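Local coordinates for protein phosphonomutase (Burkholderia cenocepacia J2315, PDB 4MG4) that is a phosphonomutase of the phosphoenolpyruvate phosphomutase family, whose members are built on a TIM-barrel fold, at residues A[20-25]-A[154-159]; A[130-133]-A[139-142]; A[182-187]-A[212-217]; A[201-206]-A[232-237]. All coordinates share one frame; numbering follows the deposited sequence.

Contact 1: A[20-25]-A[154-159]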
loop_
_atom_site.group_PDB
_atom_site.type_symbol
_atom_site.label_atom_id
_atom_site.label_comp_id
_atom_site.label_asym_id
_atom_site.label_seq_id
_atom_site.Cartn_x
_atom_site.Cartn_y
_atom_site.Cartn_z
ATOM N N SER A 20 18.896 -20.538 7.439
ATOM C CA SER A 20 20.303 -20.264 7.802
ATOM C C SER A 20 20.538 -18.906 8.462
ATOM O O SER A 20 21.534 -18.690 9.164
ATOM C CB SER A 20 21.205 -20.444 6.587
ATOM O OG SER A 20 21.218 -19.286 5.755
ATOM N N LEU A 21 19.624 -17.989 8.231
ATOM C CA LEU A 21 19.730 -16.654 8.801
ATOM C C LEU A 21 19.282 -16.548 10.254
ATOM O O LEU A 21 19.501 -15.506 10.898
ATOM C CB LEU A 21 18.949 -15.637 7.919
ATOM C CG LEU A 21 19.580 -15.358 6.531
ATOM C CD1 LEU A 21 18.556 -14.651 5.680
ATOM C CD2 LEU A 21 20.872 -14.574 6.751
ATOM N N HIS A 22 18.666 -17.596 10.762
ATOM C CA HIS A 22 18.297 -17.634 12.177
ATOM C C HIS A 22 19.476 -18.071 12.998
ATOM O O HIS A 22 19.731 -19.257 13.133
ATOM C CB HIS A 22 17.117 -18.591 12.398
ATOM C CG HIS A 22 15.836 -18.127 11.756
ATOM N ND1 HIS A 22 15.623 -18.186 10.394
ATOM C CD2 HIS A 22 14.676 -17.669 12.296
ATOM C CE1 HIS A 22 14.425 -17.711 10.120
ATOM N NE2 HIS A 22 13.812 -17.421 11.250
ATOM N N ARG A 23 20.202 -17.105 13.513
ATOM C CA ARG A 23 21.481 -17.335 14.192
ATOM C C ARG A 23 21.466 -16.596 15.535
ATOM O O ARG A 23 21.429 -15.386 15.577
ATOM C CB ARG A 23 22.628 -16.879 13.294
ATOM C CG ARG A 23 22.858 -17.751 12.061
ATOM C CD ARG A 23 23.228 -19.221 12.395
ATOM N NE ARG A 23 23.552 -20.117 11.250
ATOM C CZ ARG A 23 22.741 -21.021 10.718
ATOM N NH1 ARG A 23 21.500 -21.160 11.179
ATOM N NH2 ARG A 23 23.159 -21.826 9.717
ATOM N N ALA A 24 21.419 -17.352 16.612
ATOM C CA ALA A 24 21.462 -16.789 17.964
ATOM C C ALA A 24 22.681 -15.880 18.056
ATOM O O ALA A 24 23.813 -16.315 17.710
ATOM C CB ALA A 24 21.516 -17.912 18.994
ATOM N N GLY A 25 22.476 -14.626 18.428
ATOM C CA GLY A 25 23.585 -13.671 18.571
ATOM C C GLY A 25 23.947 -12.899 17.321
ATOM O O GLY A 25 24.690 -11.916 17.357
ATOM N N ASP A 154 11.474 -26.876 2.027
ATOM C CA ASP A 154 12.233 -26.372 3.215
ATOM C C ASP A 154 11.483 -25.111 3.670
ATOM O O ASP A 154 11.533 -24.057 3.019
ATOM C CB ASP A 154 13.648 -26.055 2.787
ATOM C CG ASP A 154 14.595 -25.816 3.928
ATOM O OD1 ASP A 154 14.139 -25.572 5.044
ATOM O OD2 ASP A 154 15.834 -25.867 3.663
ATOM N N TYR A 155 10.723 -25.262 4.750
ATOM C CA TYR A 155 9.715 -24.262 5.149
ATOM C C TYR A 155 9.787 -24.033 6.639
ATOM O O TYR A 155 9.800 -24.996 7.424
ATOM C CB TYR A 155 8.326 -24.772 4.807
ATOM C CG TYR A 155 7.161 -23.820 5.034
ATOM C CD1 TYR A 155 6.723 -22.960 4.047
ATOM C CD2 TYR A 155 6.477 -23.796 6.229
ATOM C CE1 TYR A 155 5.604 -22.123 4.254
ATOM C CE2 TYR A 155 5.352 -23.004 6.429
ATOM C CZ TYR A 155 4.924 -22.149 5.436
ATOM O OH TYR A 155 3.811 -21.334 5.585
ATOM N N PHE A 156 9.878 -22.769 7.019
ATOM C CA PHE A 156 10.154 -22.387 8.410
ATOM C C PHE A 156 8.844 -21.979 9.111
ATOM O O PHE A 156 8.239 -20.907 8.828
ATOM C CB PHE A 156 11.190 -21.280 8.415
ATOM C CG PHE A 156 11.812 -21.006 9.755
ATOM C CD1 PHE A 156 11.107 -20.300 10.743
ATOM C CD2 PHE A 156 13.092 -21.411 10.020
ATOM C CE1 PHE A 156 11.674 -20.049 11.993
ATOM C CE2 PHE A 156 13.652 -21.163 11.288
ATOM C CZ PHE A 156 12.944 -20.503 12.257
ATOM N N ILE A 157 8.435 -22.790 10.082
ATOM C CA ILE A 157 7.258 -22.495 10.918
ATOM C C ILE A 157 7.717 -21.788 12.169
ATOM O O ILE A 157 8.347 -22.383 13.031
ATOM C CB ILE A 157 6.437 -23.780 11.265
ATOM C CG1 ILE A 157 5.927 -24.426 9.956
ATOM C CG2 ILE A 157 5.268 -23.438 12.163
ATOM C CD1 ILE A 157 5.302 -25.799 10.181
ATOM N N ASN A 158 7.428 -20.500 12.226
ATOM C CA ASN A 158 7.777 -19.665 13.382
ATOM C C ASN A 158 6.515 -19.645 14.254
ATOM O O ASN A 158 5.543 -19.018 13.916
ATOM C CB ASN A 158 8.161 -18.267 12.916
ATOM C CG ASN A 158 8.871 -17.442 13.974
ATOM O OD1 ASN A 158 9.645 -17.956 14.779
ATOM N ND2 ASN A 158 8.688 -16.124 13.897
ATOM N N ALA A 159 6.523 -20.372 15.381
ATOM C CA ALA A 159 5.363 -20.510 16.254
ATOM C C ALA A 159 5.327 -19.343 17.204
ATOM O O ALA A 159 6.245 -19.166 18.014
ATOM C CB ALA A 159 5.404 -21.834 17.066
#
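His22 and Phe156 approach from opposite directions and meet flat, imidazole on phenyl, in an offset stack. The ring centroids are 3.8 Å apart and the planes are turned only 16° against each other. The displacement puts the far end of the phenyl ring over the imidazole: Phe156 CZ lies 3.3 Å from His22 CD2. In return, His22 NE2 sits above the face of the phenyl, nearer its rim than its centre, at 3.5 Å from Phe156 CE1. The CB of Phe156 already points toward the loop, and with CG anti to the backbone N (chi1 -166°) the ring continues to the imidazole. Both rings are buried, and the pair accounts for nearly all of the modest surface shared by 20-25 and 154-159, whose nearest CA atoms, those of His22 and Phe156, are 10.2 Å apart. The imidazole is fixed in rotation by more than the stack: ND1 is bonded to the carbonyl O of Phe18, NE2 to Arg238, and the ring of Phe18 meets it edge-to-face. Phe156 also packs against Arg238 of strand 238-240, so that residue touches both partners of the stack. The stack thus joins the loop between helix 11-20 and strand 28-33 to the beginning of strand 156-160, which strands 118-122 and 194-196 flank in the closed barrel and helix 134-150 covers at Ile157.

Contact 2: A[130-133]-A[139-142]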
loop_
_atom_site.group_PDB
_atom_site.type_symbol
_atom_site.label_atom_id
_atom_site.label_comp_id
_atom_site.label_asym_id
_atom_site.label_seq_id
_atom_site.Cartn_x
_atom_site.Cartn_y
_atom_site.Cartn_z
ATOM N N GLU A 130 -7.934 -15.187 23.540
ATOM C CA GLU A 130 -7.416 -15.999 24.595
ATOM C C GLU A 130 -6.480 -17.033 23.973
ATOM O O GLU A 130 -6.544 -17.264 22.770
ATOM C CB GLU A 130 -8.553 -16.700 25.355
ATOM C CG GLU A 130 -9.495 -15.723 26.073
ATOM C CD GLU A 130 -8.760 -14.937 27.127
ATOM O OE1 GLU A 130 -8.589 -13.715 26.972
ATOM O OE2 GLU A 130 -8.300 -15.564 28.091
ATOM N N LEU A 131 -5.618 -17.600 24.800
ATOM C CA LEU A 131 -4.747 -18.677 24.347
ATOM C C LEU A 131 -5.481 -19.971 24.127
ATOM O O LEU A 131 -6.304 -20.390 24.963
ATOM C CB LEU A 131 -3.654 -18.952 25.359
ATOM C CG LEU A 131 -2.708 -17.822 25.654
ATOM C CD1 LEU A 131 -1.788 -18.202 26.790
ATOM C CD2 LEU A 131 -1.940 -17.543 24.381
ATOM N N ARG A 132 -5.151 -20.655 23.049
ATOM C CA ARG A 132 -5.519 -22.068 22.899
ATOM C C ARG A 132 -4.767 -22.966 23.921
ATOM O O ARG A 132 -3.605 -22.663 24.321
ATOM C CB ARG A 132 -5.197 -22.566 21.486
ATOM C CG ARG A 132 -5.870 -21.840 20.371
ATOM C CD ARG A 132 -5.489 -22.368 19.008
ATOM N NE ARG A 132 -5.978 -21.445 18.037
ATOM C CZ ARG A 132 -7.119 -21.576 17.354
ATOM N NH1 ARG A 132 -7.872 -22.635 17.486
ATOM N NH2 ARG A 132 -7.482 -20.629 16.557
ATOM N N ASP A 133 -5.418 -24.047 24.372
ATOM C CA ASP A 133 -4.742 -25.107 25.110
ATOM C C ASP A 133 -3.454 -25.485 24.360
ATOM O O ASP A 133 -3.445 -25.528 23.115
ATOM C CB ASP A 133 -5.615 -26.342 25.160
ATOM C CG ASP A 133 -4.916 -27.526 25.777
ATOM O OD1 ASP A 133 -4.973 -27.652 27.008
ATOM O OD2 ASP A 133 -4.326 -28.346 25.030
ATOM N N ALA A 139 -1.271 -29.149 17.958
ATOM C CA ALA A 139 -1.861 -29.919 16.903
ATOM C C ALA A 139 -1.970 -29.145 15.572
ATOM O O ALA A 139 -1.833 -29.749 14.486
ATOM C CB ALA A 139 -3.240 -30.442 17.332
ATOM N N ARG A 140 -2.217 -27.841 15.691
ATOM C CA ARG A 140 -2.273 -26.948 14.495
ATOM C C ARG A 140 -0.852 -26.840 13.904
ATOM O O ARG A 140 -0.667 -26.942 12.686
ATOM C CB ARG A 140 -2.904 -25.630 14.877
ATOM C CG ARG A 140 -4.322 -25.777 15.417
ATOM C CD ARG A 140 -4.849 -24.563 16.144
ATOM N NE ARG A 140 -5.125 -23.472 15.250
ATOM C CZ ARG A 140 -6.249 -23.320 14.549
ATOM N NH1 ARG A 140 -7.218 -24.233 14.578
ATOM N NH2 ARG A 140 -6.381 -22.230 13.787
ATOM N N ILE A 141 0.162 -26.726 14.762
ATOM C CA ILE A 141 1.563 -26.691 14.284
ATOM C C ILE A 141 1.916 -28.002 13.581
ATOM O O ILE A 141 2.527 -28.056 12.536
ATOM C CB ILE A 141 2.531 -26.408 15.434
ATOM C CG1 ILE A 141 2.367 -24.942 15.864
ATOM C CG2 ILE A 141 3.971 -26.691 15.032
ATOM C CD1 ILE A 141 2.840 -24.689 17.242
ATOM N N ALA A 142 1.496 -29.110 14.177
ATOM C CA ALA A 142 1.810 -30.411 13.587
ATOM C C ALA A 142 1.174 -30.596 12.245
ATOM O O ALA A 142 1.809 -31.114 11.320
ATOM C CB ALA A 142 1.407 -31.526 14.542
#
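The guanidinium groups of Arg132 and Arg140 lie face on face, their planes 5° apart and their centres separated by 3.4 Å. Each central carbon sits over the middle of the other group, and like nitrogens are nearly superposed: Arg132 NH1 is 3.4 Å from Arg140 NH1. These nitrogens are donors on both sides, so no hydrogen bond joins them, and the bonds that hold the groups are made to other partners. Arg132 NH1 forms a salt bridge with Glu136, while Arg140 NH2 is bonded to the carbonyl oxygens of Ser95 and Gly98. The carboxylate and carbonyls probably offset the cost of stacking two positive charges in a buried place. In the TIM barrel this contact ties the loop that leaves strand 118-122 to helix 134-150, the helix that follows it; Asp133 is that helix's N-cap, its OD2 accepting from the backbone N of Asp135 and Glu136. The two side chains cross at about a right angle. Arg132 runs extended from CG to NE, whereas Arg140 bends at chi3 (71°), turning its flat end parallel to its partner. Their aliphatic parts also meet, Arg132 CD lying 3.7 Å from Arg140 CD.

Contact 3: A[182-187]-A[212-217]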
loop_
_atom_site.group_PDB
_atom_site.type_symbol
_atom_site.label_atom_id
_atom_site.label_comp_id
_atom_site.label_asym_id
_atom_site.label_seq_id
_atom_site.Cartn_x
_atom_site.Cartn_y
_atom_site.Cartn_z
ATOM N N ALA A 182 7.137 -24.033 28.385
ATOM C CA ALA A 182 6.347 -25.265 28.247
ATOM C C ALA A 182 5.661 -25.298 26.874
ATOM O O ALA A 182 5.610 -26.330 26.220
ATOM C CB ALA A 182 5.325 -25.400 29.353
ATOM N N ARG A 183 5.129 -24.140 26.449
ATOM C CA ARG A 183 4.565 -24.056 25.090
ATOM C C ARG A 183 5.629 -24.279 24.035
ATOM O O ARG A 183 5.404 -25.040 23.076
ATOM C CB ARG A 183 3.813 -22.756 24.888
ATOM C CG ARG A 183 2.478 -22.785 25.554
ATOM C CD ARG A 183 1.730 -21.462 25.426
ATOM N NE ARG A 183 0.468 -21.525 26.183
ATOM C CZ ARG A 183 -0.702 -21.965 25.719
ATOM N NH1 ARG A 183 -0.866 -22.374 24.488
ATOM N NH2 ARG A 183 -1.768 -21.960 26.535
ATOM N N ALA A 184 6.794 -23.660 24.219
ATOM C CA ALA A 184 7.888 -23.803 23.260
ATOM C C ALA A 184 8.312 -25.260 23.086
ATOM O O ALA A 184 8.515 -25.733 21.957
ATOM C CB ALA A 184 9.061 -22.964 23.694
ATOM N N ARG A 185 8.392 -25.992 24.188
ATOM C CA ARG A 185 8.731 -27.416 24.090
ATOM C C ARG A 185 7.671 -28.225 23.337
ATOM O O ARG A 185 8.008 -29.100 22.513
ATOM C CB ARG A 185 9.015 -28.004 25.477
ATOM C CG ARG A 185 10.281 -27.492 26.138
ATOM C CD ARG A 185 10.624 -28.246 27.415
ATOM N NE ARG A 185 9.647 -28.075 28.462
ATOM C CZ ARG A 185 9.609 -27.084 29.348
ATOM N NH1 ARG A 185 10.552 -26.158 29.390
ATOM N NH2 ARG A 185 8.638 -27.060 30.252
ATOM N N ALA A 186 6.415 -27.961 23.609
ATOM C CA ALA A 186 5.331 -28.655 22.911
ATOM C C ALA A 186 5.341 -28.299 21.422
ATOM O O ALA A 186 5.147 -29.152 20.570
ATOM C CB ALA A 186 3.977 -28.311 23.526
ATOM N N TYR A 187 5.526 -27.011 21.138
ATOM C CA TYR A 187 5.529 -26.562 19.752
ATOM C C TYR A 187 6.725 -27.086 18.956
ATOM O O TYR A 187 6.560 -27.501 17.807
ATOM C CB TYR A 187 5.466 -25.015 19.673
ATOM C CG TYR A 187 4.256 -24.405 20.318
ATOM C CD1 TYR A 187 3.193 -25.150 20.778
ATOM C CD2 TYR A 187 4.158 -23.023 20.457
ATOM C CE1 TYR A 187 2.094 -24.547 21.418
ATOM C CE2 TYR A 187 3.092 -22.427 21.070
ATOM C CZ TYR A 187 2.025 -23.179 21.551
ATOM O OH TYR A 187 0.958 -22.560 22.195
ATOM N N ALA A 212 17.111 -21.400 27.546
ATOM C CA ALA A 212 16.293 -22.598 27.708
ATOM C C ALA A 212 15.486 -23.011 26.494
ATOM O O ALA A 212 15.014 -24.154 26.451
ATOM C CB ALA A 212 15.352 -22.433 28.907
ATOM N N SER A 213 15.315 -22.133 25.512
ATOM C CA SER A 213 14.403 -22.444 24.398
ATOM C C SER A 213 14.913 -23.520 23.556
ATOM O O SER A 213 16.120 -23.519 23.168
ATOM C CB SER A 213 14.193 -21.211 23.500
ATOM O OG SER A 213 13.377 -21.531 22.400
ATOM N N PRO A 214 14.013 -24.456 23.149
ATOM C CA PRO A 214 14.416 -25.481 22.237
ATOM C C PRO A 214 14.558 -24.987 20.790
ATOM O O PRO A 214 15.029 -25.724 19.953
ATOM C CB PRO A 214 13.258 -26.496 22.323
ATOM C CG PRO A 214 12.078 -25.682 22.722
ATOM C CD PRO A 214 12.612 -24.609 23.610
ATOM N N LEU A 215 14.164 -23.733 20.527
ATOM C CA LEU A 215 14.120 -23.202 19.181
ATOM C C LEU A 215 14.749 -21.813 19.122
ATOM O O LEU A 215 14.677 -21.079 20.110
ATOM C CB LEU A 215 12.666 -23.054 18.773
ATOM C CG LEU A 215 11.891 -24.353 18.649
ATOM C CD1 LEU A 215 10.440 -24.014 18.390
ATOM C CD2 LEU A 215 12.461 -25.289 17.565
ATOM N N PRO A 216 15.232 -21.400 17.946
ATOM C CA PRO A 216 15.682 -20.007 17.786
ATOM C C PRO A 216 14.628 -18.998 18.161
ATOM O O PRO A 216 13.463 -19.146 17.749
ATOM C CB PRO A 216 15.991 -19.844 16.313
ATOM C CG PRO A 216 15.636 -21.138 15.693
ATOM C CD PRO A 216 15.421 -22.183 16.715
ATOM N N VAL A 217 15.025 -18.020 18.951
ATOM C CA VAL A 217 14.067 -17.078 19.520
ATOM C C VAL A 217 13.947 -15.804 18.717
ATOM O O VAL A 217 14.944 -15.131 18.367
ATOM C CB VAL A 217 14.454 -16.744 20.965
ATOM C CG1 VAL A 217 13.591 -15.680 21.595
ATOM C CG2 VAL A 217 14.380 -18.000 21.834
HETATM O O HOH W 1 13.125 -25.865 27.847
#
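Segment 212-217 leaves the end of helix 203-212 and passes close beside helix 174-190, with the CA atoms of Arg185 and Pro214 6.3 Å apart. In this TIM barrel the contact lays the loop that runs from helix 203-212 into strand 217-220 against outer helix 174-190. Pro214 carries most of it. Its CG and CD atoms rest on the backbone and methyl of Ala184: Pro214 CG is 3.6 Å from Ala184 O, and Pro214 CD is 3.9 Å from Ala184 CB. The closest approach is thus to the backbone carbonyl rather than to the methyl. Leu215 adds a lighter touch, its CD1 methyl 4.4 Å from the same carbonyl oxygen of Ala184. Ala188, one turn further along, packs against both Pro214 and Leu215, while Leu195 of strand 194-196 lies against Ala184 and Ser213. The turn after the helix is braced internally, for Ser213 OG donates to Leu215 O at 2.7 Å, in the carbonyl plane and on a lone pair. At the exposed margin, Arg185 lies along its own helix, bent at chi3 (-65°), with one guanidinium face over Ala182 CA. From the edge of that group, in its plane, a single water bridges to the neighbouring helix end: it accepts from Arg185 NH1 at 3.0 Å and donates to Ala212 O at 2.9 Å.

Contact 4: A[201-206]-A[232-237]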
loop_
_atom_site.group_PDB
_atom_site.type_symbol
_atom_site.label_atom_id
_atom_site.label_comp_id
_atom_site.label_asym_id
_atom_site.label_seq_id
_atom_site.Cartn_x
_atom_site.Cartn_y
_atom_site.Cartn_z
ATOM N N ARG A 201 10.033 -7.711 26.655
ATOM C CA ARG A 201 11.092 -6.681 26.631
ATOM C C ARG A 201 12.140 -6.806 27.752
ATOM O O ARG A 201 13.151 -6.160 27.692
ATOM C CB ARG A 201 10.413 -5.271 26.684
ATOM N N SER A 202 11.915 -7.608 28.776
ATOM C CA SER A 202 12.818 -7.727 29.924
ATOM C C SER A 202 14.104 -8.415 29.560
ATOM O O SER A 202 14.063 -9.552 29.154
ATOM C CB SER A 202 12.153 -8.527 31.043
ATOM O OG SER A 202 13.090 -8.978 32.005
ATOM N N PRO A 203 15.237 -7.749 29.749
ATOM C CA PRO A 203 16.499 -8.431 29.443
ATOM C C PRO A 203 16.662 -9.736 30.187
ATOM O O PRO A 203 17.080 -10.753 29.601
ATOM C CB PRO A 203 17.550 -7.381 29.812
ATOM C CG PRO A 203 16.881 -6.118 29.582
ATOM C CD PRO A 203 15.451 -6.335 30.022
ATOM N N ALA A 204 16.385 -9.776 31.494
ATOM C CA ALA A 204 16.618 -10.982 32.245
ATOM C C ALA A 204 15.746 -12.114 31.734
ATOM O O ALA A 204 16.188 -13.267 31.696
ATOM C CB ALA A 204 16.287 -10.793 33.706
ATOM N N LEU A 205 14.472 -11.787 31.469
ATOM C CA LEU A 205 13.593 -12.827 30.931
ATOM C C LEU A 205 13.997 -13.287 29.527
ATOM O O LEU A 205 13.911 -14.489 29.234
ATOM C CB LEU A 205 12.133 -12.402 30.991
ATOM C CG LEU A 205 11.536 -12.199 32.402
ATOM C CD1 LEU A 205 10.117 -11.660 32.248
ATOM C CD2 LEU A 205 11.553 -13.392 33.332
ATOM N N ILE A 206 14.441 -12.363 28.682
ATOM C CA ILE A 206 14.858 -12.718 27.307
ATOM C C ILE A 206 16.081 -13.633 27.422
ATOM O O ILE A 206 16.152 -14.653 26.737
ATOM C CB ILE A 206 15.139 -11.505 26.432
ATOM C CG1 ILE A 206 13.861 -10.724 26.131
ATOM C CG2 ILE A 206 15.794 -11.966 25.106
ATOM C CD1 ILE A 206 14.137 -9.340 25.622
ATOM N N ALA A 232 20.755 -8.995 20.389
ATOM C CA ALA A 232 21.738 -9.920 19.865
ATOM C C ALA A 232 22.612 -10.506 20.982
ATOM O O ALA A 232 22.840 -11.703 21.057
ATOM C CB ALA A 232 22.656 -9.257 18.820
ATOM N N GLU A 233 23.104 -9.639 21.877
ATOM C CA GLU A 233 23.887 -10.080 22.989
ATOM C C GLU A 233 23.147 -10.991 23.973
ATOM O O GLU A 233 23.792 -11.839 24.584
ATOM C CB GLU A 233 24.560 -8.855 23.703
ATOM C CG GLU A 233 25.588 -9.232 24.767
ATOM C CD GLU A 233 25.069 -9.429 26.192
ATOM O OE1 GLU A 233 24.186 -8.669 26.651
ATOM O OE2 GLU A 233 25.494 -10.363 26.828
ATOM N N TYR A 234 21.810 -10.877 24.077
ATOM C CA TYR A 234 21.007 -11.772 24.887
ATOM C C TYR A 234 20.854 -13.137 24.254
ATOM O O TYR A 234 20.366 -14.039 24.916
ATOM C CB TYR A 234 19.572 -11.226 25.139
ATOM C CG TYR A 234 19.463 -9.841 25.737
ATOM C CD1 TYR A 234 20.512 -9.276 26.483
ATOM C CD2 TYR A 234 18.344 -9.063 25.498
ATOM C CE1 TYR A 234 20.402 -7.977 26.984
ATOM C CE2 TYR A 234 18.228 -7.773 25.999
ATOM C CZ TYR A 234 19.259 -7.241 26.738
ATOM O OH TYR A 234 19.109 -5.920 27.209
ATOM N N GLY A 235 21.206 -13.270 22.991
ATOM C CA GLY A 235 21.160 -14.569 22.283
ATOM C C GLY A 235 19.957 -14.754 21.356
ATOM O O GLY A 235 19.688 -15.856 20.903
ATOM N N VAL A 236 19.254 -13.663 21.047
ATOM C CA VAL A 236 18.096 -13.715 20.138
ATOM C C VAL A 236 18.572 -14.039 18.722
ATOM O O VAL A 236 19.674 -13.655 18.362
ATOM C CB VAL A 236 17.396 -12.365 20.217
ATOM C CG1 VAL A 236 16.455 -12.070 19.135
ATOM C CG2 VAL A 236 16.753 -12.217 21.609
ATOM N N ALA A 237 17.762 -14.804 17.991
ATOM C CA ALA A 237 18.040 -15.207 16.638
ATOM C C ALA A 237 17.296 -14.439 15.534
ATOM O O ALA A 237 17.657 -14.502 14.355
ATOM C CB ALA A 237 17.753 -16.705 16.516
#
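Van der Waals packing, largely apolar, carries the contact between Pro203, Ile206, Tyr234 and Val236. Pro203 and Tyr234 lie side by side and point the same way, with Pro203 CA over one face of the phenol ring. The proline ring sits at the hydroxyl end, where Pro203 CB is 3.5 Å from Tyr234 CZ and Pro203 CG is 3.3 Å from Tyr234 OH. Ile206 uses one branch for two neighbours: its CG2, anti to the backbone N, comes within 3.8 Å of Tyr234 CB and 3.6 Å of Val236 CG2. No hydrogen bond crosses between the two segments; those within each shape the helix ends, and Tyr234 O is bonded to Thr210 OG1 further along helix 203-212. Ser202 is the N-cap of that helix, its OG accepting from Leu205 N at 3.2 Å along a nearly straight bond (171°). Gly235 closes helix 228-234 in a Schellman motif, at a positive phi of 102°. Charge enters beside the packing, where Glu233 forms a salt bridge with Arg207. On the outside of the barrel, the start of helix 203-212 is thereby set against the end of helix 228-234, while Val236 is tied by its backbone to Gly25 and Ala237 pairs with Val217 as the chain approaches strand 238-240.

How the contacts relate
All four contacts belong to one closed eight-stranded parallel barrel with its surrounding helices. Contact 2 falls within the chain between the segments of contact 1, and contacts 3 and 4 follow, their segments alternating. Contact 1 lies closest to the chain centre, about 11 Å away. Contacts 1 and 3 have centres about 13 Å apart, whereas contacts 2 and 4 are about 25 Å apart and do not touch. Contact 2 joins contact 3 through a hydrogen bond from Arg183 NH1 to Arg132 O, and through Ile141 packed on Tyr187. Contact 4 touches both contact 1 and contact 3. Together they run from the loop before strand 28-33 round to helices 134-150, 174-190, 203-212 and 228-234.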